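Local coordinates for protein transcriptional regulator URE2 (Saccharomyces cerevisiae, PDB 1K0D) that binds glutathione, has glutathione peroxidase activity and represses nitrogen catabolic genes by holding GATA-type transcriptional activators in the cytoplasm, at residues I48-N53 with A69-L74; V63-N68 with A73-G78; P221-V226 with P238-W243. All coordinates share one frame; numbering follows the deposited sequence.

Interaction 1: I48-N53 with A69-L74; sequences IFLDFN and ARVPAL. With GSH (glutathione), chain F.
F52 and V71 meet beside bound glutathione in the thioredoxin-like N-terminal domain of this GST-fold region, where a cis peptide bond before P72 marks the cis-proline loop of the thioredoxin-like fold. The F52 side chain leaves CB with CG anti to its own carbonyl carbon (chi1 -76°), a rotation that sets the ring between the ligand's glycyl end and the V71 methyls. Along one flank, CD2 and CE2 run beside the glycyl end of the ligand, F52 CE2 lying 3.5 Å from GSH CA3. At the tip, F52 CZ reaches V71 CG2 at 3.9 Å, while CE1 has both V71 methyls near it. The V71 methyls divide their work: CG1 also packs on L50 CD1 at 3.7 Å, as the two side chains slide past each other in opposite directions, and CG2 lies against the cysteinyl carbonyl oxygen of glutathione, O2. H57, which also binds glutathione, lays its ring almost parallel to that of F52.

The backbone of V71 holds the tripeptide by two bonds, as a strand would: V71 N donates to GSH O2 at 3.0 Å, almost straight at 177°, and GSH N2 donates to V71 O at 2.6 Å. R70 bends at chi2 and brings NE to 2.9 Å from GSH O32, with O31 over one face of the guanidinium. The guanidinium is steadied by A69 O, which accepts from R70 NH1 at 3.0 Å; the oxygen lies close to the guanidinium plane, whereas the nitrogen stands above the plane of the carbonyl.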
loop_
_atom_site.group_PDB
_atom_site.type_symbol
_atom_site.label_atom_id
_atom_site.label_comp_id
_atom_site.label_asym_id
_atom_site.label_seq_id
_atom_site.Cartn_x
_atom_site.Cartn_y
_atom_site.Cartn_z
ATOM N N ILE B 48 16.702 -7.173 13.393
ATOM C CA ILE B 48 17.687 -6.166 13.748
ATOM C C ILE B 48 16.924 -4.881 14.028
ATOM O O ILE B 48 16.232 -4.357 13.148
ATOM C CB ILE B 48 18.686 -5.902 12.608
ATOM C CG1 ILE B 48 19.518 -7.155 12.340
ATOM C CG2 ILE B 48 19.579 -4.720 12.971
ATOM C CD1 ILE B 48 20.555 -6.980 11.229
ATOM N N PHE B 49 17.022 -4.383 15.255
ATOM C CA PHE B 49 16.333 -3.151 15.595
ATOM C C PHE B 49 17.239 -1.967 15.292
ATOM O O PHE B 49 18.250 -1.756 15.965
ATOM C CB PHE B 49 15.920 -3.137 17.071
ATOM C CG PHE B 49 14.939 -4.219 17.434
ATOM C CD1 PHE B 49 15.382 -5.455 17.896
ATOM C CD2 PHE B 49 13.573 -4.018 17.270
ATOM C CE1 PHE B 49 14.479 -6.480 18.190
ATOM C CE2 PHE B 49 12.661 -5.033 17.559
ATOM C CZ PHE B 49 13.117 -6.268 18.020
ATOM N N LEU B 50 16.878 -1.209 14.260
ATOM C CA LEU B 50 17.645 -0.039 13.868
ATOM C C LEU B 50 17.466 1.073 14.892
ATOM O O LEU B 50 16.346 1.405 15.277
ATOM C CB LEU B 50 17.199 0.465 12.491
ATOM C CG LEU B 50 17.520 -0.408 11.276
ATOM C CD1 LEU B 50 16.968 0.237 10.016
ATOM C CD2 LEU B 50 19.032 -0.581 11.162
ATOM N N ASP B 51 18.585 1.640 15.326
ATOM C CA ASP B 51 18.584 2.731 16.286
ATOM C C ASP B 51 18.544 4.027 15.479
ATOM O O ASP B 51 19.590 4.557 15.091
ATOM C CB ASP B 51 19.860 2.682 17.128
ATOM C CG ASP B 51 19.911 3.768 18.179
ATOM O OD1 ASP B 51 19.704 4.948 17.828
ATOM O OD2 ASP B 51 20.171 3.439 19.356
ATOM N N PHE B 52 17.339 4.529 15.218
ATOM C CA PHE B 52 17.185 5.753 14.444
ATOM C C PHE B 52 17.892 6.948 15.079
ATOM O O PHE B 52 18.365 7.842 14.374
ATOM C CB PHE B 52 15.697 6.057 14.216
ATOM C CG PHE B 52 15.056 5.182 13.165
ATOM C CD1 PHE B 52 14.872 3.821 13.389
ATOM C CD2 PHE B 52 14.682 5.711 11.932
ATOM C CE1 PHE B 52 14.329 2.998 12.399
ATOM C CE2 PHE B 52 14.141 4.896 10.936
ATOM C CZ PHE B 52 13.965 3.537 11.172
ATOM N N ASN B 53 17.978 6.959 16.406
ATOM C CA ASN B 53 18.658 8.043 17.106
ATOM C C ASN B 53 20.078 8.174 16.565
ATOM O O ASN B 53 20.528 9.271 16.236
ATOM C CB ASN B 53 18.710 7.765 18.609
ATOM C CG ASN B 53 19.570 8.773 19.354
ATOM O OD1 ASN B 53 19.297 9.974 19.330
ATOM N ND2 ASN B 53 20.617 8.289 20.016
ATOM N N ALA B 69 14.504 4.438 3.301
ATOM C CA ALA B 69 15.135 4.593 4.614
ATOM C C ALA B 69 14.161 4.478 5.791
ATOM O O ALA B 69 14.248 5.240 6.758
ATOM C CB ALA B 69 15.874 5.937 4.678
ATOM N N ARG B 70 13.236 3.529 5.701
ATOM C CA ARG B 70 12.252 3.301 6.755
ATOM C C ARG B 70 12.162 1.805 7.039
ATOM O O ARG B 70 12.720 0.987 6.305
ATOM C CB ARG B 70 10.870 3.821 6.324
ATOM C CG ARG B 70 10.772 5.337 6.159
ATOM C CD ARG B 70 10.891 6.048 7.508
ATOM N NE ARG B 70 10.745 7.503 7.407
ATOM C CZ ARG B 70 11.669 8.324 6.912
ATOM N NH1 ARG B 70 12.828 7.846 6.466
ATOM N NH2 ARG B 70 11.431 9.630 6.852
ATOM N N VAL B 71 11.473 1.452 8.117
ATOM C CA VAL B 71 11.291 0.053 8.472
ATOM C C VAL B 71 9.810 -0.269 8.314
ATOM O O VAL B 71 8.958 0.612 8.437
ATOM C CB VAL B 71 11.736 -0.242 9.925
ATOM C CG1 VAL B 71 13.258 -0.244 10.015
ATOM C CG2 VAL B 71 11.152 0.791 10.866
ATOM N N PRO B 72 9.480 -1.538 8.051
ATOM C CA PRO B 72 10.420 -2.651 7.907
ATOM C C PRO B 72 10.998 -2.845 6.510
ATOM O O PRO B 72 10.510 -2.296 5.522
ATOM C CB PRO B 72 9.572 -3.842 8.308
ATOM C CG PRO B 72 8.260 -3.498 7.626
ATOM C CD PRO B 72 8.087 -2.020 7.964
ATOM N N ALA B 73 12.049 -3.648 6.455
ATOM C CA ALA B 73 12.705 -4.022 5.213
ATOM C C ALA B 73 13.094 -5.462 5.504
ATOM O O ALA B 73 13.468 -5.792 6.636
ATOM C CB ALA B 73 13.942 -3.168 4.962
ATOM N N LEU B 74 12.984 -6.323 4.505
ATOM C CA LEU B 74 13.310 -7.724 4.697
ATOM C C LEU B 74 14.341 -8.199 3.692
ATOM O O LEU B 74 14.306 -7.819 2.525
ATOM C CB LEU B 74 12.059 -8.587 4.545
ATOM C CG LEU B 74 12.296 -10.073 4.792
ATOM C CD1 LEU B 74 12.441 -10.290 6.299
ATOM C CD2 LEU B 74 11.141 -10.901 4.238
HETATM N N1 GSH F . 4.078 2.307 4.355
HETATM C CA1 GSH F . 5.220 1.744 5.090
HETATM C C1 GSH F . 5.089 0.214 5.357
HETATM O O11 GSH F . 3.955 -0.279 5.479
HETATM O O12 GSH F . 6.205 -0.470 5.441
HETATM C CB1 GSH F . 5.399 2.525 6.424
HETATM C CG1 GSH F . 6.899 2.653 6.825
HETATM C CD1 GSH F . 7.019 3.456 8.156
HETATM O OE1 GSH F . 6.490 4.574 8.274
HETATM N N2 GSH F . 7.735 2.847 9.124
HETATM C CA2 GSH F . 7.951 3.491 10.440
HETATM C C2 GSH F . 9.371 4.111 10.488
HETATM O O2 GSH F . 10.309 3.652 9.821
HETATM C CB2 GSH F . 7.839 2.442 11.569
HETATM S SG2 GSH F . 6.131 1.842 11.834
HETATM N N3 GSH F . 9.532 5.191 11.309
HETATM C CA3 GSH F . 10.817 5.914 11.488
HETATM C C3 GSH F . 10.784 7.263 10.759
HETATM O O31 GSH F . 11.810 7.959 10.846
HETATM O O32 GSH F . 9.747 7.595 10.126
#

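Interaction 2: V63-N68 with A73-G78; sequences VSVNPN and ALIDHG
N66 OD1 accepts a 2.7 Å hydrogen bond from N68 N and so closes an Asx turn over P67. The bond is bent, 142° at the hydrogen, and the donor stands above the amide's carbonyl plane. With CG anti to the backbone N (chi1 -179°), the amide is carried to the 69-72 backbone, while CB packs on the methyl of A73, N66 CB to A73 CB being 4.0 Å. ND2 bonds weakly to R70 O, a link to the loop that binds glutathione.

Next to N66, V65 of helix 60-65 adds the rest of the contact. Its CG1 touches both A73 and I75, 3.9 Å from A73 CB, and its CG2 meets I75 CD1 at 4.0 Å. The two branched side chains of V65 and I75 cross at about a right angle. In the thioredoxin-like fold of the GST N-terminal domain, this is where helix 60-65 and the residue after it lie against strand 73-76 of the mixed sheet. F12 also covers V65, and V65 O accepts a hydrogen bond from S83 OG on the neighbouring strand 82-85. Beyond P67 lies the second subunit, whose V164 packs on that proline.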
loop_
_atom_site.group_PDB
_atom_site.type_symbol
_atom_site.label_atom_id
_atom_site.label_comp_id
_atom_site.label_asym_id
_atom_site.label_seq_id
_atom_site.Cartn_x
_atom_site.Cartn_y
_atom_site.Cartn_z
ATOM N N VAL B 63 20.147 2.022 3.331
ATOM C CA VAL B 63 19.464 2.750 2.266
ATOM C C VAL B 63 19.463 1.903 0.995
ATOM O O VAL B 63 18.586 2.046 0.147
ATOM C CB VAL B 63 20.144 4.101 1.982
ATOM C CG1 VAL B 63 19.453 4.803 0.821
ATOM C CG2 VAL B 63 20.082 4.970 3.222
ATOM N N SER B 64 20.447 1.014 0.885
ATOM C CA SER B 64 20.569 0.124 -0.266
ATOM C C SER B 64 19.530 -0.990 -0.190
ATOM O O SER B 64 19.099 -1.520 -1.211
ATOM C CB SER B 64 21.970 -0.486 -0.315
ATOM O OG SER B 64 22.953 0.525 -0.458
ATOM N N VAL B 65 19.142 -1.351 1.028
ATOM C CA VAL B 65 18.137 -2.388 1.222
ATOM C C VAL B 65 16.769 -1.740 1.013
ATOM O O VAL B 65 15.918 -2.280 0.315
ATOM C CB VAL B 65 18.225 -2.987 2.646
ATOM C CG1 VAL B 65 17.110 -4.000 2.869
ATOM C CG2 VAL B 65 19.582 -3.646 2.839
ATOM N N ASN B 66 16.576 -0.572 1.619
ATOM C CA ASN B 66 15.327 0.165 1.496
ATOM C C ASN B 66 15.615 1.623 1.140
ATOM O O ASN B 66 15.977 2.419 2.008
ATOM C CB ASN B 66 14.542 0.121 2.804
ATOM C CG ASN B 66 13.229 0.869 2.705
ATOM O OD1 ASN B 66 12.984 1.584 1.730
ATOM N ND2 ASN B 66 12.377 0.712 3.709
ATOM N N PRO B 67 15.433 1.997 -0.138
ATOM C CA PRO B 67 15.687 3.374 -0.576
ATOM C C PRO B 67 14.882 4.429 0.175
ATOM O O PRO B 67 15.271 5.595 0.218
ATOM C CB PRO B 67 15.353 3.334 -2.069
ATOM C CG PRO B 67 14.332 2.260 -2.162
ATOM C CD PRO B 67 14.875 1.192 -1.238
ATOM N N ASN B 68 13.767 4.013 0.770
ATOM C CA ASN B 68 12.909 4.928 1.519
ATOM C C ASN B 68 13.452 5.166 2.935
ATOM O O ASN B 68 12.920 5.990 3.680
ATOM C CB ASN B 68 11.483 4.373 1.595
ATOM C CG ASN B 68 10.486 5.388 2.128
ATOM O OD1 ASN B 68 9.427 5.023 2.647
ATOM N ND2 ASN B 68 10.810 6.667 1.993
ATOM N N ALA B 73 12.049 -3.648 6.455
ATOM C CA ALA B 73 12.705 -4.022 5.213
ATOM C C ALA B 73 13.094 -5.462 5.504
ATOM O O ALA B 73 13.468 -5.792 6.636
ATOM C CB ALA B 73 13.942 -3.168 4.962
ATOM N N LEU B 74 12.984 -6.323 4.505
ATOM C CA LEU B 74 13.310 -7.724 4.697
ATOM C C LEU B 74 14.341 -8.199 3.692
ATOM O O LEU B 74 14.306 -7.819 2.525
ATOM C CB LEU B 74 12.059 -8.587 4.545
ATOM C CG LEU B 74 12.296 -10.073 4.792
ATOM C CD1 LEU B 74 12.441 -10.290 6.299
ATOM C CD2 LEU B 74 11.141 -10.901 4.238
ATOM N N ILE B 75 15.266 -9.029 4.145
ATOM C CA ILE B 75 16.250 -9.563 3.235
ATOM C C ILE B 75 15.994 -11.060 3.114
ATOM O O ILE B 75 16.024 -11.790 4.105
ATOM C CB ILE B 75 17.692 -9.300 3.722
ATOM C CG1 ILE B 75 17.942 -7.792 3.818
ATOM C CG2 ILE B 75 18.681 -9.909 2.746
ATOM C CD1 ILE B 75 19.394 -7.414 4.108
ATOM N N ASP B 76 15.706 -11.497 1.895
ATOM C CA ASP B 76 15.448 -12.900 1.619
ATOM C C ASP B 76 16.792 -13.486 1.171
ATOM O O ASP B 76 17.085 -13.534 -0.021
ATOM C CB ASP B 76 14.411 -13.015 0.498
ATOM C CG ASP B 76 13.970 -14.446 0.251
ATOM O OD1 ASP B 76 14.824 -15.351 0.361
ATOM O OD2 ASP B 76 12.776 -14.662 -0.068
ATOM N N HIS B 77 17.607 -13.911 2.134
ATOM C CA HIS B 77 18.935 -14.456 1.845
ATOM C C HIS B 77 18.943 -15.565 0.813
ATOM O O HIS B 77 19.808 -15.588 -0.062
ATOM C CB HIS B 77 19.594 -14.949 3.136
ATOM C CG HIS B 77 19.733 -13.881 4.169
ATOM N ND1 HIS B 77 20.447 -12.723 3.945
ATOM C CD2 HIS B 77 19.200 -13.761 5.409
ATOM C CE1 HIS B 77 20.345 -11.935 5.000
ATOM N NE2 HIS B 77 19.594 -12.542 5.901
ATOM N N GLY B 78 17.985 -16.480 0.916
ATOM C CA GLY B 78 17.902 -17.577 -0.031
ATOM C C GLY B 78 17.769 -17.112 -1.470
ATOM O O GLY B 78 18.156 -17.823 -2.401
#

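Interaction 3: P221-V226 with P238-W243; sequences PWNNVV and PEVYKW
N223 holds CG anti to its carbonyl carbon (chi1 -63°), while W243 takes the other course, CG opposite its backbone N (chi1 176°); these torsions bring the amide of one and the indole of the other together between helices 220-223 and 238-248. The two side chains cross at about a right angle, with amide and ring planes 58° apart. The touching atoms are N223 ND2 and W243 CZ3, 3.7 Å from each other; the amide nitrogen comes to the six-membered ring obliquely.

The other arm of the amide looks toward V240, one helical turn before W243, with N223 OD1 4.4 Å from V240 CG1, a loose approach. That oxygen has its real partner elsewhere: it is hydrogen-bonded to Y162 OH on helix 148-176. The indole is likewise held at its far side, where W243 NE1 bonds to D216 OD1, while F219 packs its ring against W243. Buried polar groups on both sides of the interface are thus fixed by neighbours outside it.

At the start of helix 238-248, E166 accepts from the backbone N atoms of E239 and V240. One turn on, K242 NZ forms a salt bridge with E239 OE2 at 2.9 Å, approaching from above the carboxylate plane; R173 also pairs with E239. I233 of helix 233-236 lies against both N223 and V240, completing a small, buried helix-helix junction within the all-helical C-terminal domain of the GST fold.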
loop_
_atom_site.group_PDB
_atom_site.type_symbol
_atom_site.label_atom_id
_atom_site.label_comp_id
_atom_site.label_asym_id
_atom_site.label_seq_id
_atom_site.Cartn_x
_atom_site.Cartn_y
_atom_site.Cartn_z
ATOM N N PRO B 221 -1.264 -5.442 14.638
ATOM C CA PRO B 221 -0.295 -4.592 15.341
ATOM C C PRO B 221 -0.821 -3.207 15.682
ATOM O O PRO B 221 -0.464 -2.640 16.710
ATOM C CB PRO B 221 0.884 -4.530 14.370
ATOM C CG PRO B 221 0.764 -5.819 13.608
ATOM C CD PRO B 221 -0.714 -5.901 13.353
ATOM N N TRP B 222 -1.671 -2.669 14.813
ATOM C CA TRP B 222 -2.225 -1.336 15.018
ATOM C C TRP B 222 -3.429 -1.292 15.942
ATOM O O TRP B 222 -3.591 -0.340 16.710
ATOM C CB TRP B 222 -2.589 -0.716 13.676
ATOM C CG TRP B 222 -1.408 -0.545 12.784
ATOM C CD1 TRP B 222 -0.888 -1.464 11.912
ATOM C CD2 TRP B 222 -0.566 0.607 12.707
ATOM N NE1 TRP B 222 0.229 -0.947 11.294
ATOM C CE2 TRP B 222 0.448 0.322 11.765
ATOM C CE3 TRP B 222 -0.568 1.854 13.344
ATOM C CZ2 TRP B 222 1.452 1.243 11.444
ATOM C CZ3 TRP B 222 0.432 2.773 13.024
ATOM C CH2 TRP B 222 1.426 2.459 12.081
ATOM N N ASN B 223 -4.280 -2.310 15.870
ATOM C CA ASN B 223 -5.456 -2.342 16.735
ATOM C C ASN B 223 -5.027 -2.178 18.194
ATOM O O ASN B 223 -5.844 -1.877 19.062
ATOM C CB ASN B 223 -6.218 -3.664 16.572
ATOM C CG ASN B 223 -6.765 -3.859 15.171
ATOM O OD1 ASN B 223 -7.256 -2.921 14.547
ATOM N ND2 ASN B 223 -6.701 -5.092 14.678
ATOM N N ASN B 224 -3.738 -2.365 18.450
ATOM C CA ASN B 224 -3.192 -2.263 19.802
ATOM C C ASN B 224 -2.662 -0.865 20.127
ATOM O O ASN B 224 -2.390 -0.550 21.284
ATOM C CB ASN B 224 -2.054 -3.280 19.968
ATOM C CG ASN B 224 -2.483 -4.706 19.640
ATOM O OD1 ASN B 224 -1.646 -5.602 19.494
ATOM N ND2 ASN B 224 -3.789 -4.924 19.529
ATOM N N VAL B 225 -2.529 -0.031 19.102
ATOM C CA VAL B 225 -1.992 1.318 19.255
ATOM C C VAL B 225 -3.043 2.425 19.301
ATOM O O VAL B 225 -2.802 3.498 19.860
ATOM C CB VAL B 225 -0.991 1.614 18.091
ATOM C CG1 VAL B 225 -0.648 3.094 18.019
ATOM C CG2 VAL B 225 0.271 0.798 18.288
ATOM N N VAL B 226 -4.214 2.161 18.735
ATOM C CA VAL B 226 -5.259 3.170 18.667
ATOM C C VAL B 226 -5.790 3.703 20.000
ATOM O O VAL B 226 -6.441 4.753 20.042
ATOM C CB VAL B 226 -6.415 2.681 17.761
ATOM C CG1 VAL B 226 -5.875 2.455 16.349
ATOM C CG2 VAL B 226 -7.028 1.390 18.305
ATOM N N PRO B 238 -17.193 -3.628 18.742
ATOM C CA PRO B 238 -17.365 -5.006 19.218
ATOM C C PRO B 238 -16.819 -6.097 18.293
ATOM O O PRO B 238 -16.011 -6.925 18.712
ATOM C CB PRO B 238 -18.879 -5.109 19.406
ATOM C CG PRO B 238 -19.238 -3.742 19.847
ATOM C CD PRO B 238 -18.458 -2.881 18.873
ATOM N N GLU B 239 -17.274 -6.110 17.044
ATOM C CA GLU B 239 -16.815 -7.114 16.084
ATOM C C GLU B 239 -15.291 -7.083 15.895
ATOM O O GLU B 239 -14.640 -8.129 15.864
ATOM C CB GLU B 239 -17.506 -6.914 14.733
ATOM C CG GLU B 239 -18.968 -7.337 14.693
ATOM C CD GLU B 239 -19.152 -8.835 14.890
ATOM O OE1 GLU B 239 -18.480 -9.620 14.186
ATOM O OE2 GLU B 239 -19.974 -9.231 15.743
ATOM N N VAL B 240 -14.726 -5.888 15.761
ATOM C CA VAL B 240 -13.280 -5.762 15.586
ATOM C C VAL B 240 -12.600 -6.312 16.828
ATOM O O VAL B 240 -11.511 -6.879 16.755
ATOM C CB VAL B 240 -12.849 -4.285 15.389
ATOM C CG1 VAL B 240 -11.334 -4.172 15.424
ATOM C CG2 VAL B 240 -13.374 -3.769 14.059
ATOM N N TYR B 241 -13.262 -6.161 17.970
ATOM C CA TYR B 241 -12.706 -6.646 19.223
ATOM C C TYR B 241 -12.564 -8.164 19.247
ATOM O O TYR B 241 -11.497 -8.676 19.583
ATOM C CB TYR B 241 -13.566 -6.195 20.404
ATOM C CG TYR B 241 -12.967 -6.589 21.733
ATOM C CD1 TYR B 241 -11.808 -5.978 22.198
ATOM C CD2 TYR B 241 -13.523 -7.617 22.494
ATOM C CE1 TYR B 241 -11.210 -6.380 23.383
ATOM C CE2 TYR B 241 -12.932 -8.030 23.685
ATOM C CZ TYR B 241 -11.776 -7.406 24.120
ATOM O OH TYR B 241 -11.169 -7.817 25.284
ATOM N N LYS B 242 -13.630 -8.886 18.902
ATOM C CA LYS B 242 -13.580 -10.355 18.898
ATOM C C LYS B 242 -12.512 -10.834 17.915
ATOM O O LYS B 242 -11.677 -11.684 18.224
ATOM C CB LYS B 242 -14.919 -10.956 18.469
ATOM C CG LYS B 242 -16.124 -10.581 19.305
ATOM C CD LYS B 242 -17.325 -11.395 18.832
ATOM C CE LYS B 242 -18.643 -10.766 19.230
ATOM N NZ LYS B 242 -18.888 -9.523 18.449
ATOM N N TRP B 243 -12.589 -10.274 16.716
ATOM C CA TRP B 243 -11.694 -10.548 15.602
ATOM C C TRP B 243 -10.224 -10.422 16.025
ATOM O O TRP B 243 -9.430 -11.344 15.833
ATOM C CB TRP B 243 -12.058 -9.550 14.505
ATOM C CG TRP B 243 -11.242 -9.528 13.271
ATOM C CD1 TRP B 243 -11.164 -10.498 12.315
ATOM C CD2 TRP B 243 -10.522 -8.404 12.765
ATOM N NE1 TRP B 243 -10.454 -10.038 11.230
ATOM C CE2 TRP B 243 -10.048 -8.754 11.481
ATOM C CE3 TRP B 243 -10.237 -7.129 13.267
ATOM C CZ2 TRP B 243 -9.304 -7.869 10.690
ATOM C CZ3 TRP B 243 -9.498 -6.249 12.480
ATOM C CH2 TRP B 243 -9.043 -6.624 11.206
#

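How the interactions relate
From the N terminus, the chain passes along strand 45-49 into the loop that opens interaction 1, then through helix 60-65, whose end opens interaction 2. Both close on the run 69-78: interaction 1 at the glutathione loop leading into strand 73-76, interaction 2 on that strand itself. Segment 63-68 thus falls inside the loop closed by interaction 1, but its partner lies farther on than that of interaction 1, so the two cross rather than nest, sharing A73 and L74. Together they tie the loop after edge strand 45-49 to the cis-proline loop, and helix 60-65 to inner strand 73-76. Interaction 3 follows separately, closing a short loop in the helical domain, its centre about 25 Å from that of interaction 1.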